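Local coordinates for protein PHOX (Pseudomonas fluorescens, PDB 4A9V) that probably hydrolyses phosphate monoesters as an alkaline phosphatase, using an iron-calcium cofactor held in the middle of a beta-propeller, at residues L481-D494 / E532-L545. Residues are numbered along the deposited sequence; the frame is centred on the assembly and turned at random. Where two conformers were deposited one is given.
With LI (lithium ion), chain G; CA (calcium ion), chain R.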
ATOM      1  N   LEU A 481      -5.441  -5.993  -1.661  1.00  5.95           N
ATOM      2  CA  LEU A 481      -6.142  -6.779  -2.674  1.00  6.28           C
ATOM      3  C   LEU A 481      -5.120  -7.335  -3.651  1.00  6.16           C
ATOM      4  O   LEU A 481      -4.107  -6.683  -3.929  1.00  6.81           O
ATOM      5  CB  LEU A 481      -7.125  -5.910  -3.459  1.00  7.16           C
ATOM      6  CG  LEU A 481      -8.331  -5.318  -2.737  1.00  6.62           C
ATOM      7  CD1 LEU A 481      -9.082  -4.411  -3.698  1.00  7.35           C
ATOM      8  CD2 LEU A 481      -9.239  -6.404  -2.190  1.00  7.40           C
ATOM      9  N   GLY A 482      -5.435  -8.470  -4.261  1.00  6.21           N
ATOM     10  CA  GLY A 482      -4.650  -8.959  -5.384  1.00  6.47           C
ATOM     11  C   GLY A 482      -5.488  -9.877  -6.235  1.00  6.88           C
ATOM     12  O   GLY A 482      -6.236 -10.684  -5.711  1.00  9.60           O
ATOM     13  N   PHE A 483      -5.310  -9.814  -7.547  1.00  7.18           N
ATOM     14  CA  PHE A 483      -5.844 -10.829  -8.447  1.00  6.94           C
ATOM     15  C   PHE A 483      -4.768 -11.853  -8.757  1.00  7.47           C
ATOM     16  O   PHE A 483      -3.593 -11.501  -8.915  1.00  9.45           O
ATOM     17  CB  PHE A 483      -6.332 -10.203  -9.757  1.00  7.67           C
ATOM     18  CG  PHE A 483      -7.771  -9.775  -9.723  1.00  7.36           C
ATOM     19  CD1 PHE A 483      -8.780 -10.718  -9.792  1.00  8.35           C
ATOM     20  CD2 PHE A 483      -8.115  -8.430  -9.661  1.00  8.00           C
ATOM     21  CE1 PHE A 483     -10.099 -10.340  -9.771  1.00  8.84           C
ATOM     22  CE2 PHE A 483      -9.442  -8.048  -9.629  1.00  8.45           C
ATOM     23  CZ  PHE A 483     -10.434  -9.003  -9.712  1.00  8.78           C
ATOM     24  N   ASP A 484      -5.178 -13.098  -8.953  1.00  7.39           N
ATOM     25  CA  ASP A 484      -4.337 -14.060  -9.634  1.00  8.07           C
ATOM     26  C   ASP A 484      -4.789 -14.228 -11.078  1.00  8.77           C
ATOM     27  O   ASP A 484      -5.770 -13.624 -11.522  1.00  9.01           O
ATOM     28  CB  ASP A 484      -4.283 -15.397  -8.879  1.00  8.44           C
ATOM     29  CG  ASP A 484      -5.635 -16.061  -8.731  1.00  8.55           C
ATOM     30  OD1 ASP A 484      -6.503 -15.873  -9.604  1.00  9.07           O
ATOM     31  OD2 ASP A 484      -5.773 -16.864  -7.777  1.00  9.65           O
ATOM     32  N   LYS A 485      -4.027 -14.997 -11.846  1.00  8.74           N
ATOM     33  CA  LYS A 485      -4.259 -15.100 -13.283  1.00  9.59           C
ATOM     34  C   LYS A 485      -5.617 -15.719 -13.591  1.00  9.80           C
ATOM     35  O   LYS A 485      -6.228 -15.408 -14.608  1.00 11.29           O
ATOM     36  CB  LYS A 485      -3.150 -15.921 -13.946  1.00  9.73           C
ATOM     37  CG  LYS A 485      -1.811 -15.206 -13.999  1.00 10.44           C
ATOM     38  CD  LYS A 485      -0.746 -16.088 -14.621  1.00 11.62           C
ATOM     39  CE  LYS A 485       0.605 -15.397 -14.653  1.00 12.51           C
ATOM     40  NZ  LYS A 485       1.662 -16.264 -15.241  1.00 15.49           N
ATOM     41  N   ALA A 486      -6.098 -16.584 -12.704  1.00  9.52           N
ATOM     42  CA  ALA A 486      -7.393 -17.226 -12.888  1.00  9.76           C
ATOM     43  C   ALA A 486      -8.555 -16.266 -12.668  1.00  9.10           C
ATOM     44  O   ALA A 486      -9.677 -16.571 -13.056  1.00 10.84           O
ATOM     45  CB  ALA A 486      -7.521 -18.417 -11.957  1.00 11.09           C
ATOM     46  N   GLY A 487      -8.306 -15.156 -11.980  1.00  8.94           N
ATOM     47  CA  GLY A 487      -9.356 -14.187 -11.696  1.00  8.78           C
ATOM     48  C   GLY A 487      -9.969 -14.290 -10.310  1.00  8.16           C
ATOM     49  O   GLY A 487     -11.011 -13.691 -10.055  1.00  9.25           O
ATOM     50  N   ARG A 488      -9.331 -15.033  -9.408  1.00  8.06           N
ATOM     51  CA  ARG A 488      -9.690 -14.944  -7.999  1.00  7.59           C
ATOM     52  C   ARG A 488      -9.243 -13.593  -7.445  1.00  7.00           C
ATOM     53  O   ARG A 488      -8.131 -13.155  -7.705  1.00  7.76           O
ATOM     54  CB  ARG A 488      -9.022 -16.060  -7.195  1.00  8.42           C
ATOM     55  CG  ARG A 488      -9.686 -17.425  -7.321  1.00  9.95           C
ATOM     56  CD  ARG A 488      -8.863 -18.533  -6.670  1.00 10.15           C
ATOM     57  NE  ARG A 488      -7.733 -18.933  -7.504  1.00  9.47           N
ATOM     58  CZ  ARG A 488      -7.786 -19.875  -8.440  1.00  9.24           C
ATOM     59  NH1 ARG A 488      -8.909 -20.540  -8.666  1.00 10.68           N
ATOM     60  NH2 ARG A 488      -6.706 -20.134  -9.165  1.00 10.17           N
ATOM     61  N   LEU A 489     -10.099 -12.986  -6.634  1.00  7.19           N
ATOM     62  CA  LEU A 489      -9.788 -11.764  -5.915  1.00  6.93           C
ATOM     63  C   LEU A 489      -9.440 -12.083  -4.473  1.00  6.71           C
ATOM     64  O   LEU A 489     -10.288 -12.533  -3.701  1.00  8.20           O
ATOM     65  CB  LEU A 489     -10.983 -10.803  -5.958  1.00  7.78           C
ATOM     66  CG  LEU A 489     -10.780  -9.490  -5.197  1.00  7.36           C
ATOM     67  CD1 LEU A 489      -9.652  -8.663  -5.795  1.00  8.98           C
ATOM     68  CD2 LEU A 489     -12.080  -8.695  -5.186  1.00 11.80           C
ATOM     69  N   TRP A 490      -8.211 -11.778  -4.098  1.00  6.44           N
ATOM     70  CA  TRP A 490      -7.706 -12.019  -2.755  1.00  6.53           C
ATOM     71  C   TRP A 490      -7.800 -10.746  -1.953  1.00  6.42           C
ATOM     72  O   TRP A 490      -7.463  -9.666  -2.442  1.00  7.32           O
ATOM     73  CB  TRP A 490      -6.264 -12.511  -2.838  1.00  6.77           C
ATOM     74  CG  TRP A 490      -6.130 -13.801  -3.599  1.00  6.83           C
ATOM     75  CD1 TRP A 490      -5.978 -13.971  -4.968  1.00  7.10           C
ATOM     76  CD2 TRP A 490      -6.205 -15.147  -3.046  1.00  7.61           C
ATOM     77  NE1 TRP A 490      -5.926 -15.300  -5.287  1.00  7.93           N
ATOM     78  CE2 TRP A 490      -6.049 -16.061  -4.170  1.00  7.86           C
ATOM     79  CE3 TRP A 490      -6.353 -15.665  -1.771  1.00  8.43           C
ATOM     80  CZ2 TRP A 490      -6.035 -17.433  -4.002  1.00  8.69           C
ATOM     81  CZ3 TRP A 490      -6.360 -17.048  -1.615  1.00  9.56           C
ATOM     82  CH2 TRP A 490      -6.180 -17.909  -2.701  1.00  9.38           C
ATOM     83  N   ILE A 491      -8.370 -10.853  -0.752  1.00  6.56           N
ATOM     84  CA  ILE A 491      -8.711  -9.720   0.106  1.00  6.82           C
ATOM     85  C   ILE A 491      -7.954  -9.864   1.426  1.00  6.52           C
ATOM     86  O   ILE A 491      -8.035 -10.909   2.074  1.00  7.44           O
ATOM     87  CB  ILE A 491     -10.222  -9.711   0.431  1.00  7.00           C
ATOM     88  CG1 ILE A 491     -11.063  -9.597  -0.840  1.00  7.88           C
ATOM     89  CG2 ILE A 491     -10.545  -8.590   1.404  1.00  7.58           C
ATOM     90  CD1 ILE A 491     -12.524  -9.960  -0.649  1.00  9.02           C
ATOM     91  N   LEU A 492      -7.171  -8.853   1.785  1.00  6.09           N
ATOM     92  CA  LEU A 492      -6.299  -8.912   2.953  1.00  6.30           C
ATOM     93  C   LEU A 492      -6.809  -7.885   3.958  1.00  7.06           C
ATOM     94  O   LEU A 492      -7.240  -6.807   3.560  1.00  9.32           O
ATOM     95  CB  LEU A 492      -4.860  -8.583   2.535  1.00  6.21           C
ATOM     96  CG  LEU A 492      -4.140  -9.624   1.668  1.00  7.50           C
ATOM     97  CD1 LEU A 492      -4.704  -9.782   0.261  1.00  8.04           C
ATOM     98  CD2 LEU A 492      -2.667  -9.285   1.584  1.00  8.53           C
ATOM     99  N   THR A 493      -6.762  -8.195   5.250  1.00  6.50           N
ATOM    100  CA  THR A 493      -7.347  -7.296   6.236  1.00  6.40           C
ATOM    101  C   THR A 493      -6.353  -6.642   7.187  1.00  7.05           C
ATOM    102  O   THR A 493      -5.333  -7.221   7.572  1.00  7.24           O
ATOM    103  CB  THR A 493      -8.497  -7.936   7.049  1.00  7.98           C
ATOM    104  OG1 THR A 493      -7.994  -8.829   8.057  1.00  8.29           O
ATOM    105  CG2 THR A 493      -9.446  -8.681   6.161  1.00  8.15           C
ATOM    106  N   ASP A 494      -6.702  -5.418   7.573  1.00  7.11           N
ATOM    107  CA  ASP A 494      -6.000  -4.636   8.580  1.00  7.51           C
ATOM    108  C   ASP A 494      -7.031  -3.986   9.497  1.00  8.16           C
ATOM    109  O   ASP A 494      -7.309  -2.790   9.410  1.00  8.59           O
ATOM    110  CB  ASP A 494      -5.145  -3.557   7.919  1.00  7.87           C
ATOM    111  CG  ASP A 494      -4.598  -2.569   8.922  1.00  8.42           C
ATOM    112  OD1 ASP A 494      -4.349  -2.995  10.069  1.00  9.97           O
ATOM    113  OD2 ASP A 494      -4.481  -1.364   8.587  1.00 10.17           O
ATOM    114  N   GLU A 532      -1.061  -7.256  10.890  1.00  7.59           N
ATOM    115  CA  GLU A 532      -1.982  -7.206   9.764  1.00  8.08           C
ATOM    116  C   GLU A 532      -1.429  -8.019   8.605  1.00  7.25           C
ATOM    117  O   GLU A 532      -0.244  -8.344   8.566  1.00  8.33           O
ATOM    118  CB  GLU A 532      -2.279  -5.763   9.326  1.00  8.19           C
ATOM    119  CG  GLU A 532      -1.123  -5.011   8.692  1.00  8.40           C
ATOM    120  CD  GLU A 532      -1.431  -3.529   8.524  1.00  8.22           C
ATOM    121  OE1 GLU A 532      -1.273  -2.776   9.510  1.00  9.16           O
ATOM    122  OE2 GLU A 532      -1.831  -3.116   7.411  1.00  9.50           O
ATOM    123  N   VAL A 533      -2.328  -8.456   7.734  1.00  6.52           N
ATOM    124  CA  VAL A 533      -1.978  -9.271   6.582  1.00  6.96           C
ATOM    125  C   VAL A 533      -1.927  -8.329   5.386  1.00  6.59           C
ATOM    126  O   VAL A 533      -2.894  -7.607   5.130  1.00  7.20           O
ATOM    127  CB  VAL A 533      -3.031 -10.376   6.378  1.00  7.58           C
ATOM    128  CG1 VAL A 533      -2.759 -11.147   5.103  1.00  8.58           C
ATOM    129  CG2 VAL A 533      -3.053 -11.313   7.578  1.00  8.96           C
ATOM    130  N   THR A 534      -0.768  -8.243   4.739  1.00  6.83           N
ATOM    131  CA  THR A 534      -0.544  -7.225   3.733  1.00  6.93           C
ATOM    132  C   THR A 534       0.568  -7.671   2.799  1.00  7.21           C
ATOM    133  O   THR A 534       1.485  -8.367   3.215  1.00  8.44           O
ATOM    134  CB  THR A 534      -0.232  -5.875   4.388  1.00  8.05           C
ATOM    135  OG1 THR A 534      -0.232  -4.849   3.390  1.00  8.28           O
ATOM    136  CG2 THR A 534       1.080  -5.910   5.160  1.00  9.22           C
ATOM    137  N   GLY A 535       0.496  -7.246   1.543  1.00  6.79           N
ATOM    138  CA  GLY A 535       1.458  -7.676   0.542  1.00  6.37           C
ATOM    139  C   GLY A 535       1.034  -8.996  -0.072  1.00  6.34           C
ATOM    140  O   GLY A 535       0.776  -9.966   0.646  1.00  6.92           O
ATOM    141  N   ILE A 536       0.956  -9.034  -1.394  1.00  6.18           N
ATOM    142  CA  ILE A 536       0.623 -10.270  -2.092  1.00  6.33           C
ATOM    143  C   ILE A 536       1.316 -10.311  -3.444  1.00  6.67           C
ATOM    144  O   ILE A 536       1.359  -9.316  -4.167  1.00  8.11           O
ATOM    145  CB  ILE A 536      -0.904 -10.461  -2.229  1.00  7.57           C
ATOM    146  CG1 ILE A 536      -1.218 -11.809  -2.875  1.00  7.96           C
ATOM    147  CG2 ILE A 536      -1.558  -9.305  -2.976  1.00  9.09           C
ATOM    148  CD1 ILE A 536      -2.677 -12.190  -2.775  1.00  9.30           C
ATOM    149  N   SER A 537       1.910 -11.456  -3.751  1.00  6.55           N
ATOM    150  CA  SER A 537       2.483 -11.737  -5.071  0.50  7.01           C
ATOM    151  C   SER A 537       2.306 -13.222  -5.351  1.00  6.51           C
ATOM    152  O   SER A 537       2.240 -14.013  -4.422  1.00 10.22           O
ATOM    153  CB  SER A 537       3.980 -11.412  -5.096  0.50  6.36           C
ATOM    154  OG  SER A 537       4.233 -10.054  -4.786  0.50  6.92           O
ATOM    155  N   PHE A 538       2.296 -13.603  -6.618  1.00  8.09           N
ATOM    156  CA  PHE A 538       2.274 -15.004  -7.000  1.00  8.19           C
ATOM    157  C   PHE A 538       3.534 -15.344  -7.783  1.00  8.32           C
ATOM    158  O   PHE A 538       4.009 -14.556  -8.596  1.00  8.96           O
ATOM    159  CB  PHE A 538       1.039 -15.303  -7.851  1.00  8.43           C
ATOM    160  CG  PHE A 538      -0.245 -15.265  -7.079  1.00  9.57           C
ATOM    161  CD1 PHE A 538      -0.908 -14.069  -6.857  1.00 10.35           C
ATOM    162  CD2 PHE A 538      -0.791 -16.433  -6.576  1.00 10.27           C
ATOM    163  CE1 PHE A 538      -2.041 -14.029  -6.068  1.00 10.37           C
ATOM    164  CE2 PHE A 538      -1.925 -16.398  -5.782  1.00 11.37           C
ATOM    165  CZ  PHE A 538      -2.566 -15.197  -5.552  1.00 11.00           C
ATOM    166  N   SER A 539       3.989 -16.583  -7.664  1.00  8.30           N
ATOM    167  CA  SER A 539       4.914 -17.109  -8.650  1.00  8.45           C
ATOM    168  C   SER A 539       4.218 -17.115 -10.010  1.00  8.27           C
ATOM    169  O   SER A 539       2.996 -17.249 -10.087  1.00  8.52           O
ATOM    170  CB  SER A 539       5.352 -18.520  -8.260  1.00  9.76           C
ATOM    171  OG  SER A 539       4.226 -19.366  -8.150  1.00  9.58           O
ATOM    172  N   PRO A 540       5.002 -17.115 -11.100  1.00  8.64           N
ATOM    173  CA  PRO A 540       4.361 -17.123 -12.414  1.00  9.78           C
ATOM    174  C   PRO A 540       3.447 -18.327 -12.638  1.00  9.09           C
ATOM    175  O   PRO A 540       2.353 -18.172 -13.192  1.00 10.33           O
ATOM    176  CB  PRO A 540       5.547 -17.096 -13.375  1.00 10.54           C
ATOM    177  CG  PRO A 540       6.569 -16.305 -12.626  1.00 11.39           C
ATOM    178  CD  PRO A 540       6.421 -16.727 -11.188  1.00  9.99           C
ATOM    179  N   ASP A 541       3.819 -19.481 -12.087  1.00  9.21           N
ATOM    180  CA  ASP A 541       3.012 -20.682 -12.237  1.00  9.84           C
ATOM    181  C   ASP A 541       1.837 -20.784 -11.262  1.00  8.67           C
ATOM    182  O   ASP A 541       1.045 -21.717 -11.369  1.00 10.00           O
ATOM    183  CB  ASP A 541       3.887 -21.948 -12.177  1.00 10.67           C
ATOM    184  CG  ASP A 541       4.462 -22.232 -10.785  1.00  9.98           C
ATOM    185  OD1 ASP A 541       4.125 -21.521  -9.810  1.00 10.75           O
ATOM    186  OD2 ASP A 541       5.282 -23.170 -10.671  1.00 13.15           O
ATOM    187  N   GLN A 542       1.681 -19.780 -10.396  1.00  8.48           N
ATOM    188  CA  GLN A 542       0.511 -19.652  -9.524  1.00  8.48           C
ATOM    189  C   GLN A 542       0.453 -20.727  -8.443  1.00  8.30           C
ATOM    190  O   GLN A 542      -0.554 -20.841  -7.732  1.00  9.31           O
ATOM    191  CB  GLN A 542      -0.786 -19.638 -10.333  1.00 10.00           C
ATOM    192  CG  GLN A 542      -0.775 -18.701 -11.533  1.00  9.98           C
ATOM    193  CD  GLN A 542      -0.852 -17.242 -11.138  1.00  9.55           C
ATOM    194  OE1 GLN A 542      -1.939 -16.723 -10.904  1.00 10.21           O
ATOM    195  NE2 GLN A 542       0.278 -16.550 -11.174  1.00 10.15           N
ATOM    196  N   LYS A 543       1.560 -21.443  -8.252  1.00  8.13           N
ATOM    197  CA  LYS A 543       1.631 -22.497  -7.244  1.00  9.32           C
ATOM    198  C   LYS A 543       2.196 -22.019  -5.902  1.00  8.69           C
ATOM    199  O   LYS A 543       2.138 -22.745  -4.910  1.00  9.51           O
ATOM    200  CB  LYS A 543       2.432 -23.681  -7.785  1.00  9.90           C
ATOM    201  CG  LYS A 543       1.751 -24.350  -8.959  1.00 10.62           C
ATOM    202  CD  LYS A 543       2.635 -25.419  -9.560  1.00 14.41           C
ATOM    203  CE  LYS A 543       1.933 -26.131 -10.698  1.00 19.58           C
ATOM    204  NZ  LYS A 543       2.838 -27.106 -11.369  1.00 28.19           N
ATOM    205  N   THR A 544       2.727 -20.800  -5.873  1.00  8.06           N
ATOM    206  CA  THR A 544       3.137 -20.170  -4.628  1.00  8.14           C
ATOM    207  C   THR A 544       2.496 -18.796  -4.524  1.00  7.66           C
ATOM    208  O   THR A 544       2.542 -17.999  -5.457  1.00  8.38           O
ATOM    209  CB  THR A 544       4.671 -20.028  -4.522  1.00  8.82           C
ATOM    210  OG1 THR A 544       5.281 -21.314  -4.671  1.00 10.90           O
ATOM    211  CG2 THR A 544       5.073 -19.447  -3.180  1.00  9.67           C
ATOM    212  N   LEU A 545       1.846 -18.561  -3.390  1.00  7.35           N
ATOM    213  CA  LEU A 545       1.296 -17.260  -3.044  1.00  7.17           C
ATOM    214  C   LEU A 545       2.155 -16.689  -1.929  1.00  6.98           C
ATOM    215  O   LEU A 545       2.310 -17.321  -0.883  1.00  8.14           O
ATOM    216  CB  LEU A 545      -0.169 -17.423  -2.587  1.00  8.08           C
ATOM    217  CG  LEU A 545      -1.009 -16.159  -2.322  1.00  8.47           C
ATOM    218  CD1 LEU A 545      -2.482 -16.523  -2.166  1.00  8.93           C
ATOM    219  CD2 LEU A 545      -0.536 -15.404  -1.092  1.00  9.35           C
TER
HETATM  220 LI    LI G 616      -2.756  -1.296  10.755  1.00 10.75          LI
HETATM  221 CA    CA R1592      -5.122  -0.175   6.581  0.93  7.82          CA
HETATM  222  O   HOH W   1      -4.141 -18.338 -10.975  1.00 10.57           O
HETATM  223  O   HOH W   2      -2.463   0.160   9.582  1.00 16.97           O
HETATM  224  O   HOH W   3      -2.572  -0.579   6.661  1.00 10.54           O
HETATM  225  O   HOH W   4      -4.249  -1.239  12.092  1.00 43.27           O
HETATM  226  O   HOH W   5      -2.896  -3.184  12.507  1.00 38.22           O
HETATM  227  O   HOH W   6      -3.835   1.519   7.680  0.50 47.64           O
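Two neighbouring blades of the beta-propeller face each other here, from the metal site at one end to a pair of turns at the other. At the metal end Asp494 OD1 and Glu532 OE1 both bind the lithium ion, each at 2.4 Å, and their carboxylates stack with planes 21° apart; calcium has also been seen bound by both residues in this protein. Asp494 OD2 reaches on to the calcium ion shared with Glu387 and Asp479, while Glu532 OE1 also accepts from His551. Next to the metals, Val533 N donates to Thr493 O at 3.3 Å.

Farther out the interface is mostly apolar. Leu492 CD2 packs 4.0 Å from Val533 CG1, and Ile536, its CG1 anti to the backbone N (chi1 -176°), brings CD1 to 3.6 Å from Trp490 CB. Phe538 CZ and Leu545 CD1 lie over a face of the Trp490 indole, the methyl almost centred above the six-membered ring, and the Phe538 ring is inclined 49° to the indole plane. Trp490 NE1 donates in its ring plane to Asp484 OD2 (2.9 Å), which Arg488 also grips, and Asp484 CB covers the Phe538 ring. A leucine in place of Trp490 would probably open a gap beside Phe538 and Leu545 and cost Asp484 one of its donors.

At the outer end Gln542 OE1 receives Lys485 N in a nearly straight bond of 2.9 Å, and the extended Lys485 chain carries NZ to Pro540 O. Strand 489-493 is flanked by 478-483 and 510-514 within its sheet, while 532-538 edges the next sheet beside 544-550, with Pro540 and Ser537 packed on strand 68-76.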